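Local coordinates for protein putative glucoamylase (Bacteroides uniformis, PDB 4GL3) that probably hydrolyses glycosidic bonds in alpha-linked glucans, as a glucoamylase would, at residues Y29-A34 with A79-K84; L202-S205 with P210-E213; E231-K236 with H243-P248; D353-W356 with G360-D363. All blocks are in the same frame, centred on the assembly; numbering follows the deposited sequence.

Contact 1: Y29-A34 with A79-K84; sequences YFWDFA and AERMLK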
loop_
_atom_site.group_PDB
_atom_site.type_symbol
_atom_site.label_atom_id
_atom_site.label_comp_id
_atom_site.label_asym_id
_atom_site.label_seq_id
_atom_site.Cartn_x
_atom_site.Cartn_y
_atom_site.Cartn_z
ATOM N N TYR A 29 12.634 -8.412 -4.511
ATOM C CA TYR A 29 12.856 -7.126 -3.860
ATOM C C TYR A 29 12.703 -7.250 -2.327
ATOM O O TYR A 29 13.396 -6.577 -1.590
ATOM C CB TYR A 29 11.906 -6.038 -4.416
ATOM C CG TYR A 29 12.244 -4.644 -3.936
ATOM C CD1 TYR A 29 11.779 -4.177 -2.700
ATOM C CD2 TYR A 29 13.072 -3.799 -4.688
ATOM C CE1 TYR A 29 12.112 -2.922 -2.221
ATOM C CE2 TYR A 29 13.419 -2.522 -4.213
ATOM C CZ TYR A 29 12.927 -2.078 -2.985
ATOM O OH TYR A 29 13.267 -0.825 -2.487
ATOM N N PHE A 30 11.731 -8.051 -1.885
ATOM C CA PHE A 30 11.380 -8.166 -0.506
ATOM C C PHE A 30 12.046 -9.320 0.218
ATOM O O PHE A 30 12.017 -9.354 1.447
ATOM C CB PHE A 30 9.865 -8.308 -0.386
ATOM C CG PHE A 30 9.151 -7.098 -0.847
ATOM C CD1 PHE A 30 9.148 -5.950 -0.054
ATOM C CD2 PHE A 30 8.621 -7.040 -2.127
ATOM C CE1 PHE A 30 8.541 -4.803 -0.492
ATOM C CE2 PHE A 30 8.009 -5.883 -2.585
ATOM C CZ PHE A 30 7.959 -4.756 -1.755
ATOM N N TRP A 31 12.581 -10.278 -0.532
ATOM C CA TRP A 31 13.192 -11.453 0.029
ATOM C C TRP A 31 14.722 -11.330 -0.065
ATOM O O TRP A 31 15.379 -11.103 0.930
ATOM C CB TRP A 31 12.686 -12.743 -0.662
ATOM C CG TRP A 31 13.183 -13.932 0.040
ATOM C CD1 TRP A 31 14.271 -14.684 -0.286
ATOM C CD2 TRP A 31 12.656 -14.479 1.245
ATOM N NE1 TRP A 31 14.436 -15.683 0.639
ATOM C CE2 TRP A 31 13.453 -15.571 1.590
ATOM C CE3 TRP A 31 11.550 -14.170 2.044
ATOM C CZ2 TRP A 31 13.198 -16.350 2.706
ATOM C CZ3 TRP A 31 11.296 -14.945 3.142
ATOM C CH2 TRP A 31 12.118 -16.008 3.477
ATOM N N ASP A 32 15.262 -11.485 -1.263
ATOM C CA ASP A 32 16.704 -11.446 -1.489
ATOM C C ASP A 32 17.301 -10.073 -1.180
ATOM O O ASP A 32 18.373 -9.985 -0.672
ATOM C CB ASP A 32 17.015 -11.800 -2.939
ATOM C CG ASP A 32 16.369 -13.127 -3.367
ATOM O OD1 ASP A 32 15.174 -13.138 -3.687
ATOM O OD2 ASP A 32 17.061 -14.143 -3.353
ATOM N N PHE A 33 16.587 -9.004 -1.468
ATOM C CA PHE A 33 17.132 -7.653 -1.321
ATOM C C PHE A 33 16.784 -6.962 0.037
ATOM O O PHE A 33 17.136 -5.815 0.243
ATOM C CB PHE A 33 16.609 -6.811 -2.491
ATOM C CG PHE A 33 17.184 -5.406 -2.588
ATOM C CD1 PHE A 33 18.547 -5.199 -2.666
ATOM C CD2 PHE A 33 16.343 -4.312 -2.679
ATOM C CE1 PHE A 33 19.063 -3.906 -2.782
ATOM C CE2 PHE A 33 16.850 -3.021 -2.781
ATOM C CZ PHE A 33 18.204 -2.824 -2.841
ATOM N N ALA A 34 16.074 -7.659 0.916
ATOM C CA ALA A 34 15.739 -7.166 2.247
ATOM C C ALA A 34 16.983 -6.971 3.056
ATOM O O ALA A 34 17.982 -7.656 2.857
ATOM C CB ALA A 34 14.819 -8.134 2.980
ATOM N N ALA A 79 8.281 -18.198 7.817
ATOM C CA ALA A 79 8.059 -18.001 9.260
ATOM C C ALA A 79 9.335 -17.504 9.941
ATOM O O ALA A 79 9.306 -16.615 10.802
ATOM C CB ALA A 79 7.567 -19.303 9.896
ATOM N N GLU A 80 10.469 -18.073 9.545
ATOM C CA GLU A 80 11.750 -17.670 10.108
ATOM C C GLU A 80 12.013 -16.193 9.838
ATOM O O GLU A 80 12.359 -15.415 10.769
ATOM C CB GLU A 80 12.877 -18.556 9.548
ATOM C CG GLU A 80 14.280 -18.157 10.005
ATOM C CD GLU A 80 15.331 -19.068 9.401
ATOM O OE1 GLU A 80 15.254 -19.364 8.175
ATOM O OE2 GLU A 80 16.209 -19.506 10.157
ATOM N N ARG A 81 11.810 -15.788 8.581
ATOM C CA ARG A 81 11.940 -14.377 8.197
ATOM C C ARG A 81 10.951 -13.479 8.974
ATOM O O ARG A 81 11.324 -12.430 9.478
ATOM C CB ARG A 81 11.712 -14.202 6.688
ATOM C CG ARG A 81 11.882 -12.773 6.131
ATOM C CD ARG A 81 13.298 -12.239 6.295
ATOM N NE ARG A 81 14.283 -13.047 5.580
ATOM C CZ ARG A 81 14.687 -12.818 4.331
ATOM N NH1 ARG A 81 14.245 -11.787 3.625
ATOM N NH2 ARG A 81 15.575 -13.609 3.793
HETATM N N MSE A 82 9.690 -13.876 9.020
HETATM C CA MSE A 82 8.676 -13.127 9.719
HETATM C C MSE A 82 9.040 -12.920 11.207
HETATM O O MSE A 82 8.872 -11.814 11.742
HETATM C CB MSE A 82 7.317 -13.836 9.616
HETATM C CG MSE A 82 6.143 -13.033 10.171
HETATM SE SE MSE A 82 5.749 -11.416 9.183
HETATM C CE MSE A 82 5.848 -12.202 7.411
ATOM N N LEU A 83 9.513 -13.964 11.860
ATOM C CA LEU A 83 9.972 -13.848 13.243
ATOM C C LEU A 83 11.120 -12.831 13.354
ATOM O O LEU A 83 11.103 -12.015 14.280
ATOM C CB LEU A 83 10.344 -15.219 13.877
ATOM C CG LEU A 83 10.754 -15.229 15.374
ATOM C CD1 LEU A 83 9.684 -14.561 16.245
ATOM C CD2 LEU A 83 11.061 -16.641 15.870
ATOM N N LYS A 84 12.081 -12.850 12.425
ATOM C CA LYS A 84 13.155 -11.870 12.422
ATOM C C LYS A 84 12.576 -10.422 12.350
ATOM O O LYS A 84 12.995 -9.539 13.100
ATOM C CB LYS A 84 14.163 -12.113 11.281
ATOM C CG LYS A 84 15.339 -11.113 11.197
ATOM C CD LYS A 84 16.512 -11.639 10.358
ATOM C CE LYS A 84 16.200 -11.522 8.882
ATOM N NZ LYS A 84 17.241 -12.082 7.935
HETATM O O HOH W 1 12.156 -9.909 4.208
HETATM O O HOH W 2 17.373 -13.708 1.362
#
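The guanidinium nitrogen NH1 of R81 is gripped in two directions, by the backbone O of W31 at 3.0 Å and by a water that also donates to the O of F30. The N-H of NH1 points almost straight at W31 O, 171° at the hydrogen, and the oxygen lies close to the guanidinium plane. NH2 donates to a second water, 3.0 Å away, whose further link to W31 O is weak. With its edge engaged this way, the group presents a face to the indole: R81 CZ stands 3.9 Å from the centroid of the W31 six-membered ring, with the planes 15° apart, a stacked cation-pi pair. NH2 comes 3.6 Å from CE2 of W31, while CB of R81 rests on the ring's far rim, 3.6 Å from CZ3. The contact fastens the loop after helix 15-27 to helix 75-90, in a protein whose family belongs to the six-hairpin clan. Two successive bends, at chi2 and chi3, curl the arginine chain over the indole and back to the carbonyl of W31. CB of A34 approaches NH1 obliquely, at 3.8 Å. Helix 54-69 also touches this arginine, through I64, and F27 meets the W31 ring at a shallow angle.

Contact 2: L202-S205 with P210-E213; sequences LGAS and PIAE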
loop_
_atom_site.group_PDB
_atom_site.type_symbol
_atom_site.label_atom_id
_atom_site.label_comp_id
_atom_site.label_asym_id
_atom_site.label_seq_id
_atom_site.Cartn_x
_atom_site.Cartn_y
_atom_site.Cartn_z
ATOM N N LEU A 202 -8.172 1.067 11.462
ATOM C CA LEU A 202 -7.378 0.479 12.549
ATOM C C LEU A 202 -7.602 1.251 13.858
ATOM O O LEU A 202 -7.754 0.649 14.940
ATOM C CB LEU A 202 -5.892 0.429 12.199
ATOM C CG LEU A 202 -5.490 -0.517 11.030
ATOM C CD1 LEU A 202 -4.013 -0.420 10.660
ATOM C CD2 LEU A 202 -5.871 -1.939 11.377
ATOM N N GLY A 203 -7.632 2.570 13.777
ATOM C CA GLY A 203 -7.953 3.392 14.975
ATOM C C GLY A 203 -9.268 2.965 15.616
ATOM O O GLY A 203 -9.385 2.904 16.833
ATOM N N ALA A 204 -10.276 2.673 14.803
ATOM C CA ALA A 204 -11.602 2.285 15.303
ATOM C C ALA A 204 -11.578 0.863 15.848
ATOM O O ALA A 204 -12.421 0.523 16.695
ATOM C CB ALA A 204 -12.672 2.384 14.200
ATOM N N SER A 205 -10.639 0.056 15.333
ATOM C CA SER A 205 -10.529 -1.380 15.661
ATOM C C SER A 205 -9.721 -1.681 16.928
ATOM O O SER A 205 -9.791 -2.785 17.469
ATOM C CB SER A 205 -9.879 -2.153 14.499
ATOM O OG SER A 205 -10.573 -1.992 13.270
ATOM N N PRO A 210 -8.661 2.988 21.160
ATOM C CA PRO A 210 -9.538 3.265 19.998
ATOM C C PRO A 210 -9.950 4.740 19.895
ATOM O O PRO A 210 -9.979 5.464 20.907
ATOM C CB PRO A 210 -10.786 2.441 20.286
ATOM C CG PRO A 210 -10.840 2.389 21.789
ATOM C CD PRO A 210 -9.368 2.275 22.222
ATOM N N ILE A 211 -10.247 5.151 18.676
ATOM C CA ILE A 211 -10.849 6.466 18.392
ATOM C C ILE A 211 -12.362 6.444 18.573
ATOM O O ILE A 211 -13.010 5.413 18.430
ATOM C CB ILE A 211 -10.470 6.971 16.977
ATOM C CG1 ILE A 211 -11.057 6.016 15.890
ATOM C CG2 ILE A 211 -8.956 7.121 16.828
ATOM C CD1 ILE A 211 -11.047 6.577 14.504
ATOM N N ALA A 212 -12.926 7.601 18.910
ATOM C CA ALA A 212 -14.370 7.795 18.887
ATOM C C ALA A 212 -14.866 7.752 17.418
ATOM O O ALA A 212 -14.133 8.059 16.487
ATOM C CB ALA A 212 -14.752 9.133 19.578
ATOM N N GLU A 213 -16.116 7.367 17.218
ATOM C CA GLU A 213 -16.706 7.321 15.877
ATOM C C GLU A 213 -16.694 8.669 15.211
ATOM O O GLU A 213 -16.489 8.759 13.994
ATOM C CB GLU A 213 -18.166 6.815 15.952
ATOM C CG GLU A 213 -18.246 5.361 16.389
ATOM C CD GLU A 213 -19.637 4.975 16.851
ATOM O OE1 GLU A 213 -20.613 5.511 16.251
ATOM O OE2 GLU A 213 -19.740 4.157 17.805
#
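I211 and G203 are joined by the single hydrogen bond between these segments, from I211 N to G203 O at 3.0 Å. It is fairly straight at the hydrogen, 161°, but the donor sits well above the carbonyl plane. The same oxygen receives a CA-H...O contact from P210 CA at 3.2 Å, so two consecutive residues of the returning chain meet one carbonyl.

The apolar contacts come from one branch of the I211 side chain. CG1, set between the backbone N and the carbonyl carbon (chi1 64°), lies against the peptide link of the helix, 3.5 Å from G203 C and 3.6 Å from A204 N. It also meets CB of A204 at 4.3 Å. The second branch is consistent with a glycine at G203, since a CB there would come about 3.3 Å from I211 CG2, a tight fit. Were an alanine here in place of I211, the CG1 branch over the G203-A204 peptide would be gone and a gap would probably open beside the helix end.

Among polar neighbours, R412 NH1 bonds both A204 O and I211 O, linking the two segments through helix 404-412.

The arrangement is typical of a helix C-terminus followed by a tight connection between two helices: the chain leaving helix 197-205 turns back, and an N-H just ahead of helix 213-220 serves a carbonyl of the last turn.

Contact 3: E231-K236 with H243-P248; sequences EYYGIK and HGKGGP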
loop_
_atom_site.group_PDB
_atom_site.type_symbol
_atom_site.label_atom_id
_atom_site.label_comp_id
_atom_site.label_asym_id
_atom_site.label_seq_id
_atom_site.Cartn_x
_atom_site.Cartn_y
_atom_site.Cartn_z
ATOM N N GLU A 231 -19.026 13.229 -12.722
ATOM C CA GLU A 231 -18.843 12.288 -13.812
ATOM C C GLU A 231 -17.574 12.648 -14.614
ATOM O O GLU A 231 -17.334 13.807 -14.934
ATOM C CB GLU A 231 -20.081 12.362 -14.699
ATOM C CG GLU A 231 -20.296 11.175 -15.593
ATOM C CD GLU A 231 -21.640 11.267 -16.292
ATOM O OE1 GLU A 231 -22.651 11.084 -15.586
ATOM O OE2 GLU A 231 -21.684 11.549 -17.516
ATOM N N TYR A 232 -16.758 11.650 -14.918
ATOM C CA TYR A 232 -15.573 11.831 -15.736
ATOM C C TYR A 232 -15.601 10.761 -16.840
ATOM O O TYR A 232 -15.688 9.564 -16.534
ATOM C CB TYR A 232 -14.329 11.680 -14.873
ATOM C CG TYR A 232 -14.263 12.574 -13.640
ATOM C CD1 TYR A 232 -14.884 12.189 -12.434
ATOM C CD2 TYR A 232 -13.581 13.784 -13.656
ATOM C CE1 TYR A 232 -14.817 12.966 -11.298
ATOM C CE2 TYR A 232 -13.526 14.590 -12.506
ATOM C CZ TYR A 232 -14.142 14.181 -11.331
ATOM O OH TYR A 232 -14.105 14.964 -10.165
ATOM N N TYR A 233 -15.580 11.186 -18.100
ATOM C CA TYR A 233 -15.691 10.240 -19.240
ATOM C C TYR A 233 -16.895 9.299 -19.028
ATOM O O TYR A 233 -16.810 8.090 -19.240
ATOM C CB TYR A 233 -14.394 9.427 -19.416
ATOM C CG TYR A 233 -13.138 10.262 -19.400
ATOM C CD1 TYR A 233 -12.717 10.988 -20.534
ATOM C CD2 TYR A 233 -12.407 10.380 -18.254
ATOM C CE1 TYR A 233 -11.569 11.780 -20.492
ATOM C CE2 TYR A 233 -11.263 11.157 -18.203
ATOM C CZ TYR A 233 -10.864 11.858 -19.320
ATOM O OH TYR A 233 -9.745 12.616 -19.202
ATOM N N GLY A 234 -18.014 9.853 -18.571
ATOM C CA GLY A 234 -19.232 9.063 -18.400
ATOM C C GLY A 234 -19.238 8.181 -17.157
ATOM O O GLY A 234 -20.175 7.450 -16.954
ATOM N N ILE A 235 -18.218 8.257 -16.313
ATOM C CA ILE A 235 -18.152 7.413 -15.095
ATOM C C ILE A 235 -18.291 8.242 -13.804
ATOM O O ILE A 235 -17.545 9.193 -13.573
ATOM C CB ILE A 235 -16.836 6.600 -15.070
ATOM C CG1 ILE A 235 -16.687 5.766 -16.379
ATOM C CG2 ILE A 235 -16.776 5.688 -13.850
ATOM C CD1 ILE A 235 -15.256 5.444 -16.785
ATOM N N LYS A 236 -19.214 7.830 -12.943
ATOM C CA LYS A 236 -19.490 8.509 -11.706
ATOM C C LYS A 236 -18.397 8.099 -10.710
ATOM O O LYS A 236 -18.185 6.899 -10.485
ATOM C CB LYS A 236 -20.882 8.095 -11.209
ATOM C CG LYS A 236 -21.561 9.086 -10.264
ATOM C CD LYS A 236 -22.432 8.408 -9.196
ATOM C CE LYS A 236 -21.591 7.931 -8.012
ATOM N NZ LYS A 236 -22.360 7.190 -6.968
ATOM N N HIS A 243 -10.007 17.917 -9.493
ATOM C CA HIS A 243 -9.080 18.250 -10.584
ATOM C C HIS A 243 -8.226 17.019 -10.928
ATOM O O HIS A 243 -7.921 16.760 -12.095
ATOM C CB HIS A 243 -8.203 19.466 -10.160
ATOM C CG HIS A 243 -7.174 19.901 -11.176
ATOM N ND1 HIS A 243 -5.816 19.681 -11.008
ATOM C CD2 HIS A 243 -7.299 20.579 -12.345
ATOM C CE1 HIS A 243 -5.157 20.187 -12.038
ATOM N NE2 HIS A 243 -6.032 20.733 -12.865
ATOM N N GLY A 244 -7.892 16.233 -9.920
ATOM C CA GLY A 244 -7.094 15.027 -10.145
ATOM C C GLY A 244 -7.868 13.807 -10.599
ATOM O O GLY A 244 -7.272 12.733 -10.766
ATOM N N LYS A 245 -9.177 13.958 -10.833
ATOM C CA LYS A 245 -10.038 12.840 -11.232
ATOM C C LYS A 245 -9.830 11.622 -10.323
ATOM O O LYS A 245 -9.665 10.497 -10.774
ATOM C CB LYS A 245 -9.802 12.478 -12.687
ATOM C CG LYS A 245 -9.865 13.687 -13.627
ATOM C CD LYS A 245 -9.931 13.297 -15.093
ATOM C CE LYS A 245 -9.565 14.465 -16.007
ATOM N NZ LYS A 245 -10.515 15.580 -15.916
ATOM N N GLY A 246 -9.828 11.876 -9.040
ATOM C CA GLY A 246 -9.603 10.829 -8.015
ATOM C C GLY A 246 -8.205 10.835 -7.408
ATOM O O GLY A 246 -8.000 10.380 -6.279
ATOM N N GLY A 247 -7.242 11.374 -8.156
ATOM C CA GLY A 247 -5.874 11.434 -7.698
ATOM C C GLY A 247 -5.010 10.341 -8.322
ATOM O O GLY A 247 -5.443 9.593 -9.197
ATOM N N PRO A 248 -3.766 10.263 -7.881
ATOM C CA PRO A 248 -2.883 9.137 -8.225
ATOM C C PRO A 248 -3.551 7.782 -7.905
ATOM O O PRO A 248 -4.242 7.622 -6.852
ATOM C CB PRO A 248 -1.659 9.346 -7.337
ATOM C CG PRO A 248 -1.799 10.721 -6.725
ATOM C CD PRO A 248 -3.241 11.115 -6.794
#
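Y232 and K245 approach from two type I' turns, Y232 to I235 and G244 to G247, with their CA atoms 7.2 Å apart. In the first turn the paired bonds Y232 N to I235 O and I235 N to Y232 O, both 2.9 Å, mark a two-residue beta hairpin. Y233 and G234 occupy its corners at positive phi, as K245 and G246 do in the second turn.

The methylene chain of K245 does nearly all the touching. Over one face of the Y232 ring, toward the rim, stands K245 CA, while CG makes the closest approach, 3.7 Å from CD2; the lysine chain crosses this ring at a slant. Y233 meets the far part of the same chain at about a right angle. Its OH is 3.7 Å from K245 CE, and its CE2 is 4.0 Å from CD, an oblique approach to the ring. With CG anti to its own carbonyl carbon (chi1 -50°), K245 is carried across both tyrosines, and the contact between the segments is one of van der Waals packing. A serine in place of K245 would lack the chain from CG onward, and both rings would probably lose the aliphatic surface they rest on. The hydroxyl of Y232 is hydrogen-bonded to N228 and N242, bonds that are likely to limit how the ring can shift.

Helix 271-288 runs beside the pair: I281 touches both I235 and K245, and A284 and Y285 meet Y233. Thus the tip of the 227-232/235-239 hairpin and the following loop lie against a common helix.

Contact 4: D353-W356 with G360-D363; sequences DRLW and GFKD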
loop_
_atom_site.group_PDB
_atom_site.type_symbol
_atom_site.label_atom_id
_atom_site.label_comp_id
_atom_site.label_asym_id
_atom_site.label_seq_id
_atom_site.Cartn_x
_atom_site.Cartn_y
_atom_site.Cartn_z
ATOM N N ASP A 353 12.569 -5.255 -22.755
ATOM C CA ASP A 353 14.023 -5.098 -22.919
ATOM C C ASP A 353 14.529 -3.848 -22.175
ATOM O O ASP A 353 15.659 -3.819 -21.726
ATOM C CB ASP A 353 14.421 -5.104 -24.398
ATOM C CG ASP A 353 13.734 -3.990 -25.215
ATOM O OD1 ASP A 353 12.535 -3.643 -25.007
ATOM O OD2 ASP A 353 14.408 -3.455 -26.107
ATOM N N ARG A 354 13.680 -2.840 -21.987
ATOM C CA ARG A 354 14.112 -1.638 -21.266
ATOM C C ARG A 354 13.441 -1.451 -19.919
ATOM O O ARG A 354 13.972 -0.751 -19.048
ATOM C CB ARG A 354 13.940 -0.404 -22.152
ATOM C CG ARG A 354 14.895 -0.430 -23.340
ATOM C CD ARG A 354 14.930 0.877 -24.099
ATOM N NE ARG A 354 15.429 1.978 -23.293
ATOM C CZ ARG A 354 15.516 3.216 -23.746
ATOM N NH1 ARG A 354 15.135 3.469 -24.984
ATOM N NH2 ARG A 354 15.970 4.190 -22.969
ATOM N N LEU A 355 12.309 -2.107 -19.697
ATOM C CA LEU A 355 11.538 -1.934 -18.441
ATOM C C LEU A 355 11.642 -3.099 -17.447
ATOM O O LEU A 355 11.390 -2.942 -16.258
ATOM C CB LEU A 355 10.064 -1.735 -18.802
ATOM C CG LEU A 355 9.028 -1.351 -17.741
ATOM C CD1 LEU A 355 9.434 -0.059 -17.051
ATOM C CD2 LEU A 355 7.663 -1.202 -18.423
ATOM N N TRP A 356 11.968 -4.293 -17.930
ATOM C CA TRP A 356 11.950 -5.493 -17.067
ATOM C C TRP A 356 13.367 -5.748 -16.617
ATOM O O TRP A 356 14.255 -5.727 -17.428
ATOM C CB TRP A 356 11.458 -6.705 -17.878
ATOM C CG TRP A 356 11.483 -8.026 -17.160
ATOM C CD1 TRP A 356 12.402 -9.018 -17.304
ATOM C CD2 TRP A 356 10.520 -8.501 -16.208
ATOM N NE1 TRP A 356 12.082 -10.082 -16.480
ATOM C CE2 TRP A 356 10.925 -9.784 -15.806
ATOM C CE3 TRP A 356 9.344 -7.964 -15.677
ATOM C CZ2 TRP A 356 10.200 -10.544 -14.890
ATOM C CZ3 TRP A 356 8.623 -8.713 -14.772
ATOM C CH2 TRP A 356 9.042 -9.996 -14.389
ATOM N N GLY A 360 11.759 -7.156 -11.269
ATOM C CA GLY A 360 10.506 -6.963 -11.969
ATOM C C GLY A 360 10.512 -5.790 -12.930
ATOM O O GLY A 360 11.534 -5.480 -13.569
ATOM N N PHE A 361 9.350 -5.149 -13.030
ATOM C CA PHE A 361 9.189 -3.917 -13.763
ATOM C C PHE A 361 9.836 -2.796 -12.972
ATOM O O PHE A 361 9.558 -2.603 -11.779
ATOM C CB PHE A 361 7.713 -3.561 -14.007
ATOM C CG PHE A 361 6.979 -4.563 -14.854
ATOM C CD1 PHE A 361 7.286 -4.720 -16.194
ATOM C CD2 PHE A 361 6.001 -5.365 -14.296
ATOM C CE1 PHE A 361 6.627 -5.662 -16.964
ATOM C CE2 PHE A 361 5.321 -6.313 -15.066
ATOM C CZ PHE A 361 5.631 -6.446 -16.399
ATOM N N LYS A 362 10.636 -2.018 -13.687
ATOM C CA LYS A 362 11.226 -0.837 -13.113
ATOM C C LYS A 362 10.120 0.213 -12.859
ATOM O O LYS A 362 8.946 0.072 -13.289
ATOM C CB LYS A 362 12.326 -0.311 -14.032
ATOM C CG LYS A 362 13.565 -1.194 -14.059
ATOM C CD LYS A 362 14.302 -0.954 -15.384
ATOM C CE LYS A 362 15.408 -1.940 -15.629
ATOM N NZ LYS A 362 16.083 -1.513 -16.866
ATOM N N ASP A 363 10.471 1.242 -12.109
ATOM C CA ASP A 363 9.458 2.049 -11.449
ATOM C C ASP A 363 8.505 2.806 -12.354
ATOM O O ASP A 363 7.339 2.983 -11.993
ATOM C CB ASP A 363 10.111 3.060 -10.540
ATOM C CG ASP A 363 9.140 3.622 -9.530
ATOM O OD1 ASP A 363 8.439 2.816 -8.842
ATOM O OD2 ASP A 363 9.118 4.861 -9.384
HETATM O O HOH W 3 15.438 -3.712 -18.638
#
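W356 presents the edge of its six-membered ring to the face of F361, a T-shaped pair with centroids 5.1 Å apart and planes at 75°. CE3 of the indole is the atom over the phenyl face, 3.8 Å from F361 CE1. A face of the W356 ring is covered by G360, whose CA makes a CH-pi contact 4.1 Å from the six-membered centroid, 22° off the ring normal. CG of L355 reaches the F361 ring obliquely.

The rings meet because W356 and F361 form an antiparallel non-hydrogen-bonded pair, which puts both side chains on one face of the sheet. The turn is closed next door by K362 N donating to L355 O at 2.8 Å.

The K362 side chain runs extended beyond CG, passing L355 O, so that NZ reaches the helix end and bonds R354 O at 3.1 Å. NZ also donates to a water, 2.9 Å away, which in turn donates to D353 O and W356 O. One carbonyl at the C-terminal end of helix 352-355 thus meets the ammonium directly and two nearby ones through the water, a placement likely to be electrostatically favourable.

Around this hairpin of strands 356-357 and 360-361, helix 15-27 supplies L21 and Q25 to W356 and V22 to F361. Helix 337-349 adds Y348, edge-to-face with W356, and F347, against L355 and F361; helix 326-331 also touches F361.

In the fold
The four contacts follow one another in series along the chain; none nests or crosses. Contact 1 closes a 44-residue loop that includes helix 54-69, joining the segment after helix 15-27 to helix 75-90. Contact 2 closes a short turn between helices 197-205 and 213-220, and contact 3 folds the chain after strand 235-239 back on its hairpin. Contact 4 closes the turn after helix 352-355. Contacts 1 and 3 lie on opposite sides of the chain's centre, as do contacts 2 and 4. Contacts 1 and 4 are neighbours, nearest atoms about 7 Å apart, and share flanking residues: Y376 touches Y29 and K362, while Q381 touches F30 and makes a weak hydrogen bond to the backbone O of F361.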